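Long-range contacts in 2-heptyl-3-hydroxy-4(1H)-quinolone dioxygenase (Mycobacterium abscessus, PDB 6RB3), which cleaves the ring of the Pseudomonas quinolone signal (PQS) with dioxygen, yielding N-octanoylanthranilate and carbon monoxide: residues Ile12-Gln17 with Arg50-Cys55; Ile119-Met124 with Ser215-Gly220; Gly137-Glu142 with Met179-Gly184. The protein carries 2 engineered substitutions. All coordinates share one frame; numbering follows the deposited sequence.

Contact 1 of 3, residues Ile12-Gln17 with Arg50-Cys55; sequences IAFDDQ and RTVRVC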
loop_
_atom_site.group_PDB
_atom_site.type_symbol
_atom_site.label_atom_id
_atom_site.label_comp_id
_atom_site.label_asym_id
_atom_site.label_seq_id
_atom_site.Cartn_x
_atom_site.Cartn_y
_atom_site.Cartn_z
ATOM N N ILE A 12 -15.459 -4.653 -6.765
ATOM C CA ILE A 12 -14.564 -4.042 -5.787
ATOM C C ILE A 12 -15.181 -4.145 -4.398
ATOM O O ILE A 12 -16.278 -3.622 -4.163
ATOM C CB ILE A 12 -14.236 -2.586 -6.143
ATOM C CG1 ILE A 12 -13.607 -2.544 -7.540
ATOM C CG2 ILE A 12 -13.395 -2.033 -5.019
ATOM C CD1 ILE A 12 -12.295 -3.233 -7.606
ATOM N N ALA A 13 -14.492 -4.851 -3.482
ATOM C CA ALA A 13 -14.949 -4.929 -2.098
ATOM C C ALA A 13 -14.311 -3.843 -1.232
ATOM O O ALA A 13 -13.158 -3.482 -1.416
ATOM C CB ALA A 13 -14.643 -6.307 -1.526
ATOM N N PHE A 14 -15.065 -3.336 -0.272
ATOM C CA PHE A 14 -14.625 -2.195 0.518
ATOM C C PHE A 14 -15.481 -2.157 1.771
ATOM O O PHE A 14 -16.426 -2.910 1.916
ATOM C CB PHE A 14 -14.799 -0.894 -0.280
ATOM C CG PHE A 14 -16.248 -0.517 -0.493
ATOM C CD1 PHE A 14 -16.995 -1.158 -1.447
ATOM C CD2 PHE A 14 -16.860 0.441 0.316
ATOM C CE1 PHE A 14 -18.366 -0.828 -1.636
ATOM C CE2 PHE A 14 -18.221 0.784 0.153
ATOM C CZ PHE A 14 -18.975 0.150 -0.815
ATOM N N ASP A 15 -15.159 -1.248 2.675
ATOM C CA ASP A 15 -16.114 -0.877 3.705
ATOM C C ASP A 15 -15.894 0.600 3.974
ATOM O O ASP A 15 -14.862 1.171 3.597
ATOM C CB ASP A 15 -16.043 -1.779 4.950
ATOM C CG ASP A 15 -14.785 -1.619 5.806
ATOM O OD1 ASP A 15 -13.910 -0.768 5.540
ATOM O OD2 ASP A 15 -14.705 -2.375 6.784
ATOM N N ASP A 16 -16.907 1.218 4.578
ATOM C CA ASP A 16 -17.038 2.660 4.619
ATOM C C ASP A 16 -17.566 2.970 5.995
ATOM O O ASP A 16 -18.670 2.558 6.342
ATOM C CB ASP A 16 -17.959 3.155 3.513
ATOM C CG ASP A 16 -18.248 4.616 3.573
ATOM O OD1 ASP A 16 -17.603 5.363 4.341
ATOM O OD2 ASP A 16 -19.145 5.024 2.799
ATOM N N GLN A 17 -16.762 3.654 6.786
ATOM C CA GLN A 17 -17.036 3.848 8.201
ATOM C C GLN A 17 -16.695 5.286 8.547
ATOM O O GLN A 17 -15.674 5.809 8.103
ATOM C CB GLN A 17 -16.203 2.923 9.104
ATOM C CG GLN A 17 -16.243 1.505 8.657
ATOM C CD GLN A 17 -16.033 0.471 9.770
ATOM O OE1 GLN A 17 -16.288 0.694 10.980
ATOM N NE2 GLN A 17 -15.535 -0.686 9.355
ATOM N N ARG A 50 -13.706 10.046 8.093
ATOM C CA ARG A 50 -14.360 8.990 7.354
ATOM C C ARG A 50 -13.271 8.170 6.681
ATOM O O ARG A 50 -12.360 8.731 6.054
ATOM C CB ARG A 50 -15.307 9.565 6.309
ATOM C CG ARG A 50 -16.006 8.495 5.527
ATOM C CD ARG A 50 -16.810 9.163 4.427
ATOM N NE ARG A 50 -17.466 8.223 3.543
ATOM C CZ ARG A 50 -18.185 8.594 2.488
ATOM N NH1 ARG A 50 -18.349 9.888 2.210
ATOM N NH2 ARG A 50 -18.781 7.689 1.733
ATOM N N THR A 51 -13.378 6.839 6.803
ATOM C CA THR A 51 -12.356 5.894 6.344
ATOM C C THR A 51 -13.011 4.857 5.447
ATOM O O THR A 51 -13.877 4.098 5.909
ATOM C CB THR A 51 -11.692 5.205 7.531
ATOM O OG1 THR A 51 -11.134 6.204 8.354
ATOM C CG2 THR A 51 -10.565 4.278 7.123
ATOM N N VAL A 52 -12.569 4.811 4.186
ATOM C CA VAL A 52 -13.006 3.811 3.236
ATOM C C VAL A 52 -11.828 2.894 2.999
ATOM O O VAL A 52 -10.803 3.341 2.475
ATOM C CB VAL A 52 -13.461 4.423 1.906
ATOM C CG1 VAL A 52 -13.860 3.312 0.942
ATOM C CG2 VAL A 52 -14.607 5.366 2.108
ATOM N N ARG A 53 -11.956 1.616 3.363
ATOM C CA ARG A 53 -10.938 0.611 3.110
ATOM C C ARG A 53 -11.240 -0.133 1.817
ATOM O O ARG A 53 -12.356 -0.625 1.625
ATOM C CB ARG A 53 -10.884 -0.397 4.252
ATOM C CG ARG A 53 -10.575 0.224 5.556
ATOM C CD ARG A 53 -10.334 -0.843 6.606
ATOM N NE ARG A 53 -11.522 -1.637 6.871
ATOM C CZ ARG A 53 -11.490 -2.750 7.581
ATOM N NH1 ARG A 53 -10.307 -3.158 8.068
ATOM N NH2 ARG A 53 -12.591 -3.440 7.840
ATOM N N VAL A 54 -10.255 -0.243 0.956
ATOM C CA VAL A 54 -10.501 -0.698 -0.398
ATOM C C VAL A 54 -9.670 -1.929 -0.699
ATOM O O VAL A 54 -8.478 -1.970 -0.393
ATOM C CB VAL A 54 -10.184 0.401 -1.428
ATOM C CG1 VAL A 54 -10.296 -0.196 -2.794
ATOM C CG2 VAL A 54 -11.078 1.596 -1.296
ATOM N N CYS A 55 -10.295 -2.899 -1.375
ATOM C CA CYS A 55 -9.596 -4.047 -1.920
ATOM C C CYS A 55 -9.361 -3.860 -3.404
ATOM O O CYS A 55 -10.094 -3.144 -4.079
ATOM C CB CYS A 55 -10.402 -5.345 -1.752
ATOM S SG CYS A 55 -10.799 -5.816 -0.059
#

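Contact 2 of 3, residues Ile119-Met124 with Ser215-Gly220; sequences ILDLIM and SHPKIG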
loop_
_atom_site.group_PDB
_atom_site.type_symbol
_atom_site.label_atom_id
_atom_site.label_comp_id
_atom_site.label_asym_id
_atom_site.label_seq_id
_atom_site.Cartn_x
_atom_site.Cartn_y
_atom_site.Cartn_z
ATOM N N ILE A 119 2.595 6.123 2.487
ATOM C CA ILE A 119 3.084 4.816 2.070
ATOM C C ILE A 119 3.721 4.158 3.276
ATOM O O ILE A 119 4.318 4.837 4.124
ATOM C CB ILE A 119 4.070 4.934 0.892
ATOM C CG1 ILE A 119 3.326 5.609 -0.262
ATOM C CG2 ILE A 119 4.611 3.625 0.486
ATOM C CD1 ILE A 119 4.170 5.831 -1.425
ATOM N N LEU A 120 3.528 2.848 3.377
ATOM C CA LEU A 120 3.980 2.047 4.510
ATOM C C LEU A 120 4.984 1.029 4.016
ATOM O O LEU A 120 4.612 0.118 3.282
ATOM C CB LEU A 120 2.816 1.308 5.178
ATOM C CG LEU A 120 1.631 2.161 5.610
ATOM C CD1 LEU A 120 0.588 1.289 6.289
ATOM C CD2 LEU A 120 1.998 3.259 6.549
ATOM N N ASP A 121 6.245 1.190 4.416
ATOM C CA ASP A 121 7.325 0.241 4.112
ATOM C C ASP A 121 7.298 -0.263 2.660
ATOM O O ASP A 121 6.983 -1.423 2.386
ATOM C CB ASP A 121 7.295 -0.963 5.069
ATOM C CG ASP A 121 8.698 -1.320 5.617
ATOM O OD1 ASP A 121 9.600 -1.403 4.762
ATOM O OD2 ASP A 121 8.897 -1.450 6.867
ATOM N N LEU A 122 7.623 0.624 1.725
ATOM C CA LEU A 122 7.859 0.313 0.329
ATOM C C LEU A 122 9.325 0.593 0.006
ATOM O O LEU A 122 9.836 1.693 0.275
ATOM C CB LEU A 122 6.959 1.193 -0.535
ATOM C CG LEU A 122 7.231 1.241 -2.033
ATOM C CD1 LEU A 122 7.059 -0.115 -2.638
ATOM C CD2 LEU A 122 6.327 2.307 -2.697
ATOM N N ILE A 123 9.989 -0.370 -0.624
ATOM C CA ILE A 123 11.409 -0.212 -0.938
ATOM C C ILE A 123 11.614 1.040 -1.784
ATOM O O ILE A 123 11.241 1.084 -2.962
ATOM C CB ILE A 123 11.964 -1.458 -1.639
ATOM C CG1 ILE A 123 11.915 -2.690 -0.723
ATOM C CG2 ILE A 123 13.407 -1.238 -2.054
ATOM C CD1 ILE A 123 12.318 -2.380 0.709
ATOM N N MET A 124 12.231 2.062 -1.200
ATOM C CA MET A 124 12.462 3.329 -1.894
ATOM C C MET A 124 13.711 3.350 -2.783
ATOM O O MET A 124 13.853 4.282 -3.591
ATOM C CB MET A 124 12.592 4.451 -0.867
ATOM C CG MET A 124 11.321 4.730 -0.151
ATOM S SD MET A 124 10.098 5.409 -1.296
ATOM C CE MET A 124 8.617 5.118 -0.348
ATOM N N SER A 215 9.541 0.465 9.150
ATOM C CA SER A 215 10.493 -0.078 10.094
ATOM C C SER A 215 11.673 -0.802 9.442
ATOM O O SER A 215 12.694 -0.998 10.107
ATOM C CB SER A 215 9.802 -1.056 11.048
ATOM O OG SER A 215 8.978 -0.377 11.950
ATOM N N HIS A 216 11.571 -1.190 8.182
ATOM C CA HIS A 216 12.292 -2.414 8.011
ATOM C C HIS A 216 13.745 -2.227 7.632
ATOM O O HIS A 216 14.618 -2.498 8.465
ATOM C CB HIS A 216 11.764 -3.340 6.956
ATOM C CG HIS A 216 11.727 -4.748 7.430
ATOM N ND1 HIS A 216 11.625 -5.034 8.774
ATOM C CD2 HIS A 216 11.820 -5.938 6.787
ATOM C CE1 HIS A 216 11.585 -6.346 8.933
ATOM N NE2 HIS A 216 11.686 -6.915 7.742
ATOM N N PRO A 217 14.064 -1.830 6.344
ATOM C CA PRO A 217 15.475 -1.773 5.921
ATOM C C PRO A 217 16.194 -1.276 7.173
ATOM O O PRO A 217 15.669 -0.396 7.882
ATOM C CB PRO A 217 15.480 -0.801 4.751
ATOM C CG PRO A 217 14.075 -0.613 4.371
ATOM C CD PRO A 217 13.228 -0.841 5.641
ATOM N N LYS A 218 17.256 -1.942 7.589
ATOM C CA LYS A 218 17.939 -1.548 8.812
ATOM C C LYS A 218 18.315 -0.077 8.774
ATOM O O LYS A 218 18.378 0.528 7.690
ATOM C CB LYS A 218 19.224 -2.372 9.052
ATOM C CG LYS A 218 20.302 -2.123 7.992
ATOM C CD LYS A 218 21.401 -3.142 8.018
ATOM C CE LYS A 218 22.361 -2.904 6.849
ATOM N NZ LYS A 218 23.553 -3.795 6.911
ATOM N N ILE A 219 18.612 0.494 9.926
ATOM C CA ILE A 219 18.943 1.910 10.000
ATOM C C ILE A 219 20.288 2.139 9.329
ATOM O O ILE A 219 21.200 1.298 9.422
ATOM C CB ILE A 219 18.984 2.344 11.471
ATOM C CG1 ILE A 219 17.687 2.003 12.192
ATOM C CG2 ILE A 219 19.183 3.839 11.573
ATOM C CD1 ILE A 219 17.847 1.749 13.686
ATOM N N GLY A 220 20.434 3.279 8.657
ATOM C CA GLY A 220 21.734 3.579 8.082
ATOM C C GLY A 220 21.692 4.427 6.824
ATOM O O GLY A 220 21.204 5.561 6.876
#

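Contact 3 of 3, residues Gly137-Glu142 with Met179-Gly184; sequences GIQDPE and MWARAG. With JWW (2-heptylquinoline-3,4-diol), chain D.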
loop_
_atom_site.group_PDB
_atom_site.type_symbol
_atom_site.label_atom_id
_atom_site.label_comp_id
_atom_site.label_asym_id
_atom_site.label_seq_id
_atom_site.Cartn_x
_atom_site.Cartn_y
_atom_site.Cartn_z
ATOM N N GLY A 137 11.170 -15.373 -8.995
ATOM C CA GLY A 137 10.816 -16.650 -8.405
ATOM C C GLY A 137 9.318 -16.833 -8.278
ATOM O O GLY A 137 8.808 -17.945 -8.412
ATOM N N ILE A 138 8.590 -15.745 -7.984
ATOM C CA ILE A 138 7.149 -15.888 -7.775
ATOM C C ILE A 138 6.402 -15.985 -9.098
ATOM O O ILE A 138 5.183 -16.194 -9.101
ATOM C CB ILE A 138 6.482 -14.783 -6.926
ATOM C CG1 ILE A 138 6.858 -13.380 -7.373
ATOM C CG2 ILE A 138 6.840 -14.995 -5.476
ATOM C CD1 ILE A 138 6.329 -12.256 -6.428
ATOM N N GLN A 139 7.089 -15.820 -10.226
ATOM C CA GLN A 139 6.469 -15.990 -11.532
ATOM C C GLN A 139 6.737 -17.367 -12.140
ATOM O O GLN A 139 6.190 -17.678 -13.201
ATOM C CB GLN A 139 6.932 -14.911 -12.512
ATOM C CG GLN A 139 6.694 -13.493 -12.124
ATOM C CD GLN A 139 7.285 -12.539 -13.133
ATOM O OE1 GLN A 139 6.937 -12.591 -14.315
ATOM N NE2 GLN A 139 8.199 -11.687 -12.695
ATOM N N ASP A 140 7.544 -18.203 -11.481
ATOM C CA ASP A 140 7.850 -19.559 -11.937
ATOM C C ASP A 140 6.823 -20.533 -11.368
ATOM O O ASP A 140 6.753 -20.694 -10.135
ATOM C CB ASP A 140 9.269 -19.934 -11.506
ATOM C CG ASP A 140 9.647 -21.365 -11.830
ATOM O OD1 ASP A 140 8.903 -22.065 -12.532
ATOM O OD2 ASP A 140 10.724 -21.802 -11.381
ATOM N N PRO A 141 6.032 -21.206 -12.213
ATOM C CA PRO A 141 4.957 -22.059 -11.687
ATOM C C PRO A 141 5.425 -23.140 -10.721
ATOM O O PRO A 141 4.613 -23.630 -9.914
ATOM C CB PRO A 141 4.358 -22.701 -12.954
ATOM C CG PRO A 141 4.841 -21.925 -14.083
ATOM C CD PRO A 141 6.151 -21.319 -13.684
ATOM N N GLU A 142 6.691 -23.555 -10.799
ATOM C CA GLU A 142 7.158 -24.710 -10.043
ATOM C C GLU A 142 7.676 -24.361 -8.656
ATOM O O GLU A 142 7.667 -25.224 -7.775
ATOM C CB GLU A 142 8.241 -25.437 -10.846
ATOM C CG GLU A 142 7.714 -26.601 -11.673
ATOM C CD GLU A 142 7.537 -27.872 -10.833
ATOM O OE1 GLU A 142 7.116 -27.767 -9.655
ATOM O OE2 GLU A 142 7.840 -28.974 -11.343
ATOM N N MET A 179 -2.170 -14.757 -8.838
ATOM C CA MET A 179 -2.016 -13.417 -8.284
ATOM C C MET A 179 -0.579 -13.144 -7.874
ATOM O O MET A 179 -0.076 -12.015 -8.041
ATOM C CB MET A 179 -2.922 -13.238 -7.071
ATOM C CG MET A 179 -3.194 -11.775 -6.716
ATOM S SD MET A 179 -3.961 -10.916 -8.091
ATOM C CE MET A 179 -5.715 -11.153 -7.763
ATOM N N TRP A 180 0.098 -14.149 -7.316
ATOM C CA TRP A 180 1.479 -13.938 -6.894
ATOM C C TRP A 180 2.388 -13.709 -8.079
ATOM O O TRP A 180 3.354 -12.938 -7.960
ATOM C CB TRP A 180 1.959 -15.123 -6.069
ATOM C CG TRP A 180 1.554 -15.000 -4.637
ATOM C CD1 TRP A 180 0.440 -15.522 -4.050
ATOM C CD2 TRP A 180 2.269 -14.309 -3.608
ATOM N NE1 TRP A 180 0.427 -15.210 -2.706
ATOM C CE2 TRP A 180 1.540 -14.459 -2.416
ATOM C CE3 TRP A 180 3.462 -13.584 -3.581
ATOM C CZ2 TRP A 180 1.956 -13.899 -1.216
ATOM C CZ3 TRP A 180 3.867 -13.025 -2.388
ATOM C CH2 TRP A 180 3.121 -13.186 -1.226
ATOM N N ALA A 181 2.079 -14.320 -9.234
ATOM C CA ALA A 181 2.869 -14.052 -10.432
ATOM C C ALA A 181 2.550 -12.675 -10.992
ATOM O O ALA A 181 3.443 -11.970 -11.492
ATOM C CB ALA A 181 2.610 -15.123 -11.492
ATOM N N ARG A 182 1.266 -12.294 -10.965
ATOM C CA ARG A 182 0.899 -10.942 -11.377
ATOM C C ARG A 182 1.657 -9.926 -10.528
ATOM O O ARG A 182 2.251 -8.975 -11.044
ATOM C CB ARG A 182 -0.611 -10.746 -11.272
ATOM C CG ARG A 182 -1.117 -9.397 -11.751
ATOM C CD ARG A 182 -2.677 -9.432 -12.039
ATOM N NE ARG A 182 -2.978 -10.513 -12.984
ATOM C CZ ARG A 182 -3.529 -11.684 -12.660
ATOM N NH1 ARG A 182 -3.923 -11.925 -11.431
ATOM N NH2 ARG A 182 -3.680 -12.613 -13.595
ATOM N N ALA A 183 1.672 -10.130 -9.210
ATOM C CA ALA A 183 2.420 -9.227 -8.337
ATOM C C ALA A 183 3.862 -9.132 -8.795
ATOM O O ALA A 183 4.363 -8.032 -9.073
ATOM C CB ALA A 183 2.320 -9.697 -6.894
ATOM N N GLY A 184 4.505 -10.296 -8.977
ATOM C CA GLY A 184 5.857 -10.342 -9.511
ATOM C C GLY A 184 6.032 -9.539 -10.778
ATOM O O GLY A 184 6.984 -8.771 -10.911
HETATM C C10 JWW D . 5.383 -6.592 -0.260
HETATM C C13 JWW D . 2.057 -8.674 1.024
HETATM C C15 JWW D . 0.466 -10.366 1.940
HETATM C C17 JWW D . 1.235 -12.548 2.736
HETATM C C01 JWW D . 6.560 -8.715 -3.177
HETATM C C02 JWW D . 5.994 -9.615 -4.080
HETATM C C03 JWW D . 4.647 -9.924 -4.021
HETATM C C04 JWW D . 3.876 -9.333 -3.048
HETATM C C05 JWW D . 4.454 -8.450 -2.186
HETATM C C06 JWW D . 5.774 -8.118 -2.210
HETATM C C07 JWW D . 6.294 -7.170 -1.234
HETATM C C09 JWW D . 4.056 -6.991 -0.256
HETATM C C11 JWW D . 3.029 -6.416 0.733
HETATM C C12 JWW D . 1.731 -7.231 0.681
HETATM C C14 JWW D . 1.276 -9.103 2.273
HETATM C C16 JWW D . 0.499 -11.281 3.159
HETATM N N08 JWW D . 3.620 -7.908 -1.231
HETATM O O18 JWW D . 5.855 -5.696 0.701
HETATM O O19 JWW D . 7.663 -6.784 -1.199
#

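Contact 1 of 3, residues Ile12-Gln17 with Arg50-Cys55
The carboxylate of Asp15 meets Arg53 because chi1 of 70° sets CG between the aspartate's N and carbonyl carbon, while the arginine chain, extended through chi2, bends at chi3 (-65°) and turns NE and NH2 back to it. The guanidinium grips side-on: Arg53 NE reaches Asp15 OD1 at 2.9 Å and Arg53 NH2 reaches Asp15 OD2 at 2.6 Å, both on the syn side of the carboxylate, the two planes 26° apart. Gln17 NE2 comes to Asp15 OD2 at 3.2 Å from the other face of the carboxylate, a second N-H for this oxygen, while Gln17 OE1 is hydrogen-bonded to Arg46 of helix 42-48 and Arg53 NH1 bridges to Asp39. Asp15, Gln17 and Arg53 share one face of the sheet. On the other face Asp16 and Arg50 repeat the side-on grip nearer the surface, through an extended arginine; Arg50 NE lies 3.0 Å from Asp16 OD1 and NH2 2.9 Å from OD2. Along that face the Phe14 ring meets Val52, CD2 to CG1 4.2 Å, and Leu81 of helix 71-85 packs against Phe14 and Val54. Backbone bonds tie Asp15 to Arg53 and Gln17 to Thr51 in both directions, with Phe14-Val54 and Asp16-Val52 as the non-hydrogen-bonded pairs. Strands 10-17 and 51-54 thus form an antiparallel pair, the step from the N-terminal hairpin to the parallel strands in the central sheet of the alpha/beta hydrolase fold.

Contact 2 of 3, residues Ile119-Met124 with Ser215-Gly220
Asp121 OD2 reaches across to the backbone of Ser215, whose N lies 3.0 Å away and gives it a hydrogen bond with an N-H...O angle of 140°. The donor sits above the carboxylate, 45° out of its plane. His216 N is also 3.0 Å from Asp121 OD2, and the His216 CB packs against both oxygens of the acid, 3.4 Å from OD2 and 3.6 Å from OD1. Beside it the Pro217 ring runs alongside the carboxylate, pointing the other way, with its CD 3.8 Å from Asp121 OD1. The Ile123 side chain adds a looser apolar touch, CD1 to Pro217 CG at 4.4 Å. Asp121 follows the end of strand 116-120, and Ser215 that of the neighbouring parallel strand 209-214; in the alpha/beta hydrolase fold such loops at the C-terminal ends of the strands carry the active site. Asp121 is inferred to raise the basicity of the active-site histidine, probably the residue replaced by the engineered Ala246 here. His216 touches that alanine, and its ring turns off from the acid, with NE2 bonded to Ser154 O. In the next shell Ser215 OG takes a hydrogen bond from Gly243 N. Tyr222 of helix 221-232 packs against Pro217, and its hydroxyl accepts a hydrogen bond from Met124 N.

Contact 3 of 3, residues Gly137-Glu142 with Met179-Gly184
The indole of Trp180 meets Ile138 and the bound quinolone through its six-membered ring, both approaching obliquely. Ile138 CG2 lies 4.1 Å from Trp180 CE3, and the substrate's benzo carbon C03 is 3.6 Å from Trp180 CZ3. Outside the pair, Trp144 stacks with the indole, and Trp155 and Arg148 of helix 144-156 also touch it. The flat ring system of the substrate is also touched by Ile138 and Ala183: Ile138 CD1 is 3.5 Å from C02 of the ligand, and Ala183 CB 3.7 Å from its C03. The benzo end of the quinolone is therefore held in an apolar setting by aromatic and aliphatic carbon, while His97 forms a hydrogen bond with the ligand. Ile138, Trp180 and Ala183 all belong to the substrate pocket. They are carried by helix 177-194 and by the loop joining helices 129-137 and 144-156, in the helical region inserted between strands 116-120 and 209-214, where alpha/beta hydrolases commonly carry the cap over the active site. Ile138 fits this corner because chi1 of 49° sets CG1 between its N and carbonyl carbon, and the extended chain beyond carries CD1 over the helix backbone, 3.4 Å from Trp180 O and 3.7 Å from Gly184 CA. The absence of a side chain at Gly184 lets both Ile138 and Gln139 lie against the helix there. Gln139 rests its CG 3.6 Å from Ala181 O, and its amide NE2 is bonded to Leu135 O at the end of the preceding helix. Residues Gly137 to Asp140 form a type I beta turn, and its Ile138 O faces Ala181 CA in a CA-H...O contact of 3.4 Å.

Overall arrangement
Contacts 1 and 2 both belong to the central sheet but lie on opposite sides of the chain's centre, their own centres 26 Å apart. Contact 1 joins two neighbouring strands and is mostly buried, with paired charges and regular backbone bonding; contact 2 joins the loops that follow two strands, is only partly buried, and relies chiefly on one acid meeting backbone N-H. Contact 3 lies apart from the sheet, among helices: it is buried, has no hydrogen bond between its segments, and works mainly by apolar packing that also receives the substrate. Along the chain, contact 3 is nested within the loop that contact 2 closes, whereas contact 1 precedes both.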